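Local coordinates for protein putative pyridoxal phosphate-dependent transferase (Clostridium difficile, PDB 4DQ6) that binds pyridoxal-5'-phosphate and is a putative transferase of the class I and II aminotransferase family, at residues Pro315-Arg320 and Leu328-Ser333; Gly350-Asn355 and Glu380-Arg385. One frame throughout, in Å; residues are numbered along the deposited sequence. Where two conformers were deposited one is given.

Contact 1 and contact 2 lie on the same side of the chain's centre, their own centres about 14 Å apart, with nearest atoms about 4 Å apart and not touching. Both are peripheral, about 21 and 22 Å from the chain centre. Contact 1 is partly buried and joins the two strands of one hairpin; contact 2, more enclosed, sets a short strand and the helix turn before it against helix 376-390. That helix is also shared ground, since its Ile-386 and Ile-390 touch Phe-332 of contact 1. Paired backbone bonds, waters and aliphatic packing carry contact 1, whereas contact 2 depends largely on one arginine and backbone carbonyls.

Contact 1 of 2, residues Pro315-Arg320 and Leu328-Ser333; sequences PKLKVR and LWVDFS
Leu-328 meets Val-319 through one methyl: Val-319 CG2 lies 3.6 Å from Leu-328 CD1, and the two side chains cross at about a right angle. With chi1 at 57°, Val-319 tucks CG1 between its own backbone N and carbonyl carbon and leaves CG2 to reach across. Trp-329 is linked to Arg-320 through two waters, one accepting from Trp-329 N and donating to Arg-320 O, the other accepting from Arg-320 N and donating to Trp-329 O. Its indole turns off the hairpin, and NE1 is hydrogen-bonded to Tyr-151 OH. Val-330 spreads its methyls, CG1 resting 4.0 Å from Leu-317 CB and CG2 the same 4.0 Å from Val-319 CG2. This is a beta hairpin at the margin of a small antiparallel sheet: strand 318-319 is outermost, while strand 327-331 also pairs with strand 367-371. Asp-331 forms the hydrogen-bonded antiparallel pair with Lys-318, its N donating to Lys-318 O at 2.8 Å (167° at the hydrogen) and its O accepting from Lys-318 N at 3.0 Å. A water donates to both Asp-331 O and Lys-316 O. Phe-332 offers a ring face to Leu-317, whose CD2 stands 3.9 Å from the ring centroid and 28° off the normal, a CH-pi contact. Ser-333 N closes an Asx turn on Asp-331 OD1, and Ser-333 OG adds a second bond to the same oxygen.

Contact 2 of 2, residues Gly350-Asn355 and Glu380-Arg385; sequences GKVALN and EEALIR
Arg-385 reaches Lys-351 with chi1 at -68°, which sets CG anti to the carbonyl carbon, and with a chain fully extended from CG to NE, which carries the guanidinium out to the carbonyl of Lys-351. Its NH1 donates to Lys-351 O at 2.9 Å with an angle of 157° at the hydrogen. The acceptor lies at the edge of the guanidinium and in its plane, although the donor is tilted 21° from the carbonyl plane. The aliphatic stem of Arg-385 runs past a second carbonyl: Gly-350 O is 3.2 Å from Arg-385 CB and 3.3 Å from Arg-385 CD, close van der Waals contacts. The backbones approach closely here, Gly-350 CA lying 4.6 Å from Arg-385 CA. Lys-351, with positive phi, is the first residue to leave the helical conformation after helix 339-350, and the chain then enters strand 352-353, which pairs in parallel with strand 35-36; the contact thus lays a helix-to-strand turn against the C-terminal helix 376-390. Leu-35 of the neighbouring strand touches both Ala-382 and Arg-385 on that helix. Val-352 points toward the helix, its CB 4.1 Å from Arg-385 CB, while Val-352 CG2 makes a looser apolar contact of 4.5 Å with Ala-382 CB. The Lys-351 chain, bent at chi3, crosses Arg-385 obliquely and leaves NZ 4.7 Å from Arg-385 NH1, a like-charge proximity that may be somewhat unfavourable. A salt bridge from Arg-385 NH2 to Glu-381 OE2, one turn earlier, is doubtful, because Glu-381 has two conformers.

Contact 1 of 2, residues Pro315-Arg320 and Leu328-Ser333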
loop_
_atom_site.group_PDB
_atom_site.type_symbol
_atom_site.label_atom_id
_atom_site.label_comp_id
_atom_site.label_asym_id
_atom_site.label_seq_id
_atom_site.Cartn_x
_atom_site.Cartn_y
_atom_site.Cartn_z
ATOM N N PRO A 315 43.556 -1.287 8.143
ATOM C CA PRO A 315 43.839 -2.717 8.096
ATOM C C PRO A 315 43.381 -3.512 9.315
ATOM O O PRO A 315 43.361 -4.765 9.262
ATOM C CB PRO A 315 45.355 -2.782 7.947
ATOM C CG PRO A 315 45.826 -1.493 8.502
ATOM C CD PRO A 315 44.777 -0.482 8.077
ATOM N N LYS A 316 43.026 -2.825 10.399
ATOM C CA LYS A 316 42.403 -3.511 11.545
ATOM C C LYS A 316 40.972 -4.001 11.230
ATOM O O LYS A 316 40.492 -4.963 11.843
ATOM C CB LYS A 316 42.411 -2.647 12.809
ATOM C CG LYS A 316 43.798 -2.546 13.477
ATOM C CD LYS A 316 43.934 -1.300 14.319
ATOM C CE LYS A 316 45.285 -1.240 15.015
ATOM N NZ LYS A 316 45.517 0.091 15.675
ATOM N N LEU A 317 40.312 -3.379 10.251
ATOM C CA LEU A 317 38.995 -3.816 9.837
ATOM C C LEU A 317 39.145 -5.026 8.918
ATOM O O LEU A 317 40.151 -5.192 8.216
ATOM C CB LEU A 317 38.254 -2.734 9.049
ATOM C CG LEU A 317 38.140 -1.384 9.776
ATOM C CD1 LEU A 317 37.276 -0.437 8.984
ATOM C CD2 LEU A 317 37.663 -1.513 11.240
ATOM N N LYS A 318 38.115 -5.846 8.911
ATOM C CA LYS A 318 38.089 -7.054 8.091
ATOM C C LYS A 318 36.785 -7.092 7.271
ATOM O O LYS A 318 35.720 -6.834 7.786
ATOM C CB LYS A 318 38.194 -8.314 8.966
ATOM C CG LYS A 318 39.532 -8.459 9.742
ATOM C CD LYS A 318 40.703 -8.110 8.814
ATOM C CE LYS A 318 42.099 -8.487 9.300
ATOM N NZ LYS A 318 42.770 -7.349 9.972
ATOM N N VAL A 319 36.900 -7.474 6.014
ATOM C CA VAL A 319 35.778 -7.401 5.057
ATOM C C VAL A 319 36.011 -8.498 4.014
ATOM O O VAL A 319 37.130 -8.690 3.563
ATOM C CB VAL A 319 35.644 -6.008 4.426
ATOM C CG1 VAL A 319 36.929 -5.617 3.734
ATOM C CG2 VAL A 319 34.401 -5.915 3.534
ATOM N N ARG A 320 34.958 -9.271 3.746
ATOM C CA ARG A 320 34.899 -10.255 2.669
ATOM C C ARG A 320 34.048 -9.675 1.541
ATOM O O ARG A 320 32.955 -9.164 1.830
ATOM C CB ARG A 320 34.247 -11.561 3.180
ATOM N N LEU A 328 27.890 -3.857 2.084
ATOM C CA LEU A 328 29.192 -4.322 2.513
ATOM C C LEU A 328 29.153 -4.558 4.031
ATOM O O LEU A 328 28.630 -3.733 4.784
ATOM C CB LEU A 328 30.261 -3.237 2.210
ATOM C CG LEU A 328 31.716 -3.710 2.207
ATOM C CD1 LEU A 328 32.039 -4.661 1.051
ATOM C CD2 LEU A 328 32.624 -2.450 2.133
ATOM N N TRP A 329 29.674 -5.698 4.479
ATOM C CA TRP A 329 29.608 -6.140 5.854
ATOM C C TRP A 329 30.988 -6.129 6.420
ATOM O O TRP A 329 31.831 -6.968 6.042
ATOM C CB TRP A 329 29.007 -7.522 5.854
ATOM C CG TRP A 329 28.699 -8.209 7.189
ATOM C CD1 TRP A 329 29.137 -9.483 7.655
ATOM C CD2 TRP A 329 27.755 -7.765 8.198
ATOM N NE1 TRP A 329 28.572 -9.724 8.792
ATOM C CE2 TRP A 329 27.734 -8.774 9.197
ATOM C CE3 TRP A 329 27.003 -6.612 8.396
ATOM C CZ2 TRP A 329 26.948 -8.660 10.343
ATOM C CZ3 TRP A 329 26.186 -6.502 9.494
ATOM C CH2 TRP A 329 26.188 -7.514 10.491
ATOM N N VAL A 330 31.263 -5.146 7.294
ATOM C CA VAL A 330 32.630 -4.871 7.714
ATOM C C VAL A 330 32.773 -5.094 9.224
ATOM O O VAL A 330 31.983 -4.595 9.997
ATOM C CB VAL A 330 33.020 -3.406 7.390
ATOM C CG1 VAL A 330 34.437 -3.095 7.850
ATOM C CG2 VAL A 330 32.832 -3.093 5.910
ATOM N N ASP A 331 33.762 -5.909 9.601
ATOM C CA ASP A 331 34.036 -6.246 10.972
ATOM C C ASP A 331 35.016 -5.220 11.569
ATOM O O ASP A 331 36.139 -5.095 11.105
ATOM C CB ASP A 331 34.640 -7.640 10.973
ATOM C CG ASP A 331 34.973 -8.141 12.348
ATOM O OD1 ASP A 331 34.610 -7.511 13.355
ATOM O OD2 ASP A 331 35.646 -9.194 12.385
ATOM N N PHE A 332 34.532 -4.519 12.590
ATOM C CA PHE A 332 35.300 -3.532 13.358
ATOM C C PHE A 332 35.782 -4.043 14.708
ATOM O O PHE A 332 36.295 -3.290 15.521
ATOM C CB PHE A 332 34.422 -2.313 13.642
ATOM C CG PHE A 332 34.137 -1.444 12.463
ATOM C CD1 PHE A 332 33.331 -1.850 11.444
ATOM C CD2 PHE A 332 34.646 -0.131 12.431
ATOM C CE1 PHE A 332 33.065 -1.009 10.377
ATOM C CE2 PHE A 332 34.392 0.718 11.390
ATOM C CZ PHE A 332 33.559 0.278 10.342
ATOM N N SER A 333 35.600 -5.332 14.985
ATOM C CA SER A 333 35.830 -5.846 16.316
ATOM C C SER A 333 37.296 -5.719 16.779
ATOM O O SER A 333 37.552 -5.587 17.988
ATOM C CB SER A 333 35.383 -7.320 16.416
ATOM O OG SER A 333 36.120 -8.148 15.553
HETATM O O HOH W 1 38.216 -5.883 12.900
HETATM O O HOH W 2 30.557 -7.712 2.617
HETATM O O HOH W 3 32.456 -9.350 5.343
#

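Contact 2 of 2, residues Gly350-Asn355 and Glu380-Arg385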
loop_
_atom_site.group_PDB
_atom_site.type_symbol
_atom_site.label_atom_id
_atom_site.label_comp_id
_atom_site.label_asym_id
_atom_site.label_seq_id
_atom_site.Cartn_x
_atom_site.Cartn_y
_atom_site.Cartn_z
ATOM N N GLY A 350 33.193 10.488 13.120
ATOM C CA GLY A 350 33.111 10.318 11.665
ATOM C C GLY A 350 32.056 11.155 10.961
ATOM O O GLY A 350 32.241 11.568 9.825
ATOM N N LYS A 351 30.938 11.372 11.638
ATOM C CA LYS A 351 29.736 11.986 11.044
ATOM C C LYS A 351 29.253 11.161 9.831
ATOM O O LYS A 351 28.982 11.667 8.753
ATOM C CB LYS A 351 29.958 13.436 10.662
ATOM C CG LYS A 351 30.376 14.370 11.796
ATOM C CD LYS A 351 30.025 15.824 11.471
ATOM C CE LYS A 351 30.635 16.332 10.155
ATOM N NZ LYS A 351 30.266 17.737 9.731
ATOM N N VAL A 352 29.128 9.868 10.052
ATOM C CA VAL A 352 28.711 8.954 8.989
ATOM C C VAL A 352 27.696 7.982 9.589
ATOM O O VAL A 352 27.826 7.617 10.739
ATOM C CB VAL A 352 29.947 8.241 8.339
ATOM C CG1 VAL A 352 30.704 7.416 9.373
ATOM C CG2 VAL A 352 29.553 7.459 7.084
ATOM N N ALA A 353 26.678 7.643 8.791
ATOM C CA ALA A 353 25.578 6.777 9.234
ATOM C C ALA A 353 25.651 5.431 8.547
ATOM O O ALA A 353 25.373 5.309 7.392
ATOM C CB ALA A 353 24.257 7.467 8.923
ATOM N N LEU A 354 26.067 4.414 9.298
ATOM C CA LEU A 354 26.087 3.036 8.836
ATOM C C LEU A 354 25.003 2.253 9.594
ATOM O O LEU A 354 24.489 2.717 10.626
ATOM C CB LEU A 354 27.449 2.410 9.147
ATOM C CG LEU A 354 28.698 3.214 8.777
ATOM C CD1 LEU A 354 29.944 2.397 9.115
ATOM C CD2 LEU A 354 28.657 3.636 7.337
ATOM N N ASN A 355 24.685 1.055 9.119
ATOM C CA ASN A 355 23.740 0.205 9.879
ATOM C C ASN A 355 24.497 -0.578 10.929
ATOM O O ASN A 355 25.399 -1.397 10.602
ATOM C CB ASN A 355 22.998 -0.762 8.973
ATOM C CG ASN A 355 21.922 -0.125 8.151
ATOM O OD1 ASN A 355 22.199 0.474 7.096
ATOM N ND2 ASN A 355 20.666 -0.383 8.518
ATOM N N GLU A 380 33.957 7.371 -1.519
ATOM C CA GLU A 380 35.284 7.850 -1.032
ATOM C C GLU A 380 35.143 8.700 0.230
ATOM O O GLU A 380 35.860 8.537 1.208
ATOM C CB GLU A 380 36.145 8.569 -2.090
ATOM C CG GLU A 380 37.255 9.350 -1.362
ATOM C CD GLU A 380 38.215 10.130 -2.236
ATOM O OE1 GLU A 380 37.823 11.095 -2.931
ATOM O OE2 GLU A 380 39.409 9.792 -2.145
ATOM N N GLU A 381 34.220 9.658 0.199
ATOM C CA GLU A 381 33.993 10.496 1.341
ATOM C C GLU A 381 33.580 9.698 2.555
ATOM O O GLU A 381 34.020 9.982 3.658
ATOM C CB GLU A 381 32.964 11.613 0.979
ATOM C CG GLU A 381 32.923 12.776 1.908
ATOM C CD GLU A 381 31.695 13.622 1.666
ATOM O OE1 GLU A 381 31.481 13.993 0.485
ATOM O OE2 GLU A 381 30.949 13.913 2.636
ATOM N N ALA A 382 32.751 8.700 2.328
ATOM C CA ALA A 382 32.310 7.861 3.442
ATOM C C ALA A 382 33.469 7.089 4.058
ATOM O O ALA A 382 33.620 7.066 5.251
ATOM C CB ALA A 382 31.245 6.895 2.991
ATOM N N LEU A 383 34.352 6.592 3.233
ATOM C CA LEU A 383 35.506 5.806 3.748
ATOM C C LEU A 383 36.486 6.703 4.493
ATOM O O LEU A 383 37.050 6.315 5.512
ATOM C CB LEU A 383 36.175 5.006 2.639
ATOM C CG LEU A 383 35.336 3.918 1.993
ATOM C CD1 LEU A 383 35.906 3.527 0.648
ATOM C CD2 LEU A 383 35.216 2.725 2.951
ATOM N N ILE A 384 36.674 7.939 4.013
ATOM C CA ILE A 384 37.502 8.922 4.707
ATOM C C ILE A 384 36.946 9.279 6.092
ATOM O O ILE A 384 37.686 9.330 7.088
ATOM C CB ILE A 384 37.652 10.195 3.872
ATOM C CG1 ILE A 384 38.435 9.934 2.580
ATOM C CG2 ILE A 384 38.306 11.262 4.745
ATOM C CD1 ILE A 384 38.318 11.081 1.580
ATOM N N ARG A 385 35.609 9.387 6.177
ATOM C CA ARG A 385 34.928 9.617 7.465
ATOM C C ARG A 385 35.079 8.453 8.449
ATOM O O ARG A 385 35.332 8.656 9.646
ATOM C CB ARG A 385 33.444 9.995 7.254
ATOM C CG ARG A 385 33.273 11.374 6.601
ATOM C CD ARG A 385 31.798 11.832 6.555
ATOM N NE ARG A 385 31.730 13.145 5.911
ATOM C CZ ARG A 385 30.861 14.101 6.207
ATOM N NH1 ARG A 385 29.885 13.919 7.096
ATOM N NH2 ARG A 385 30.965 15.267 5.566
#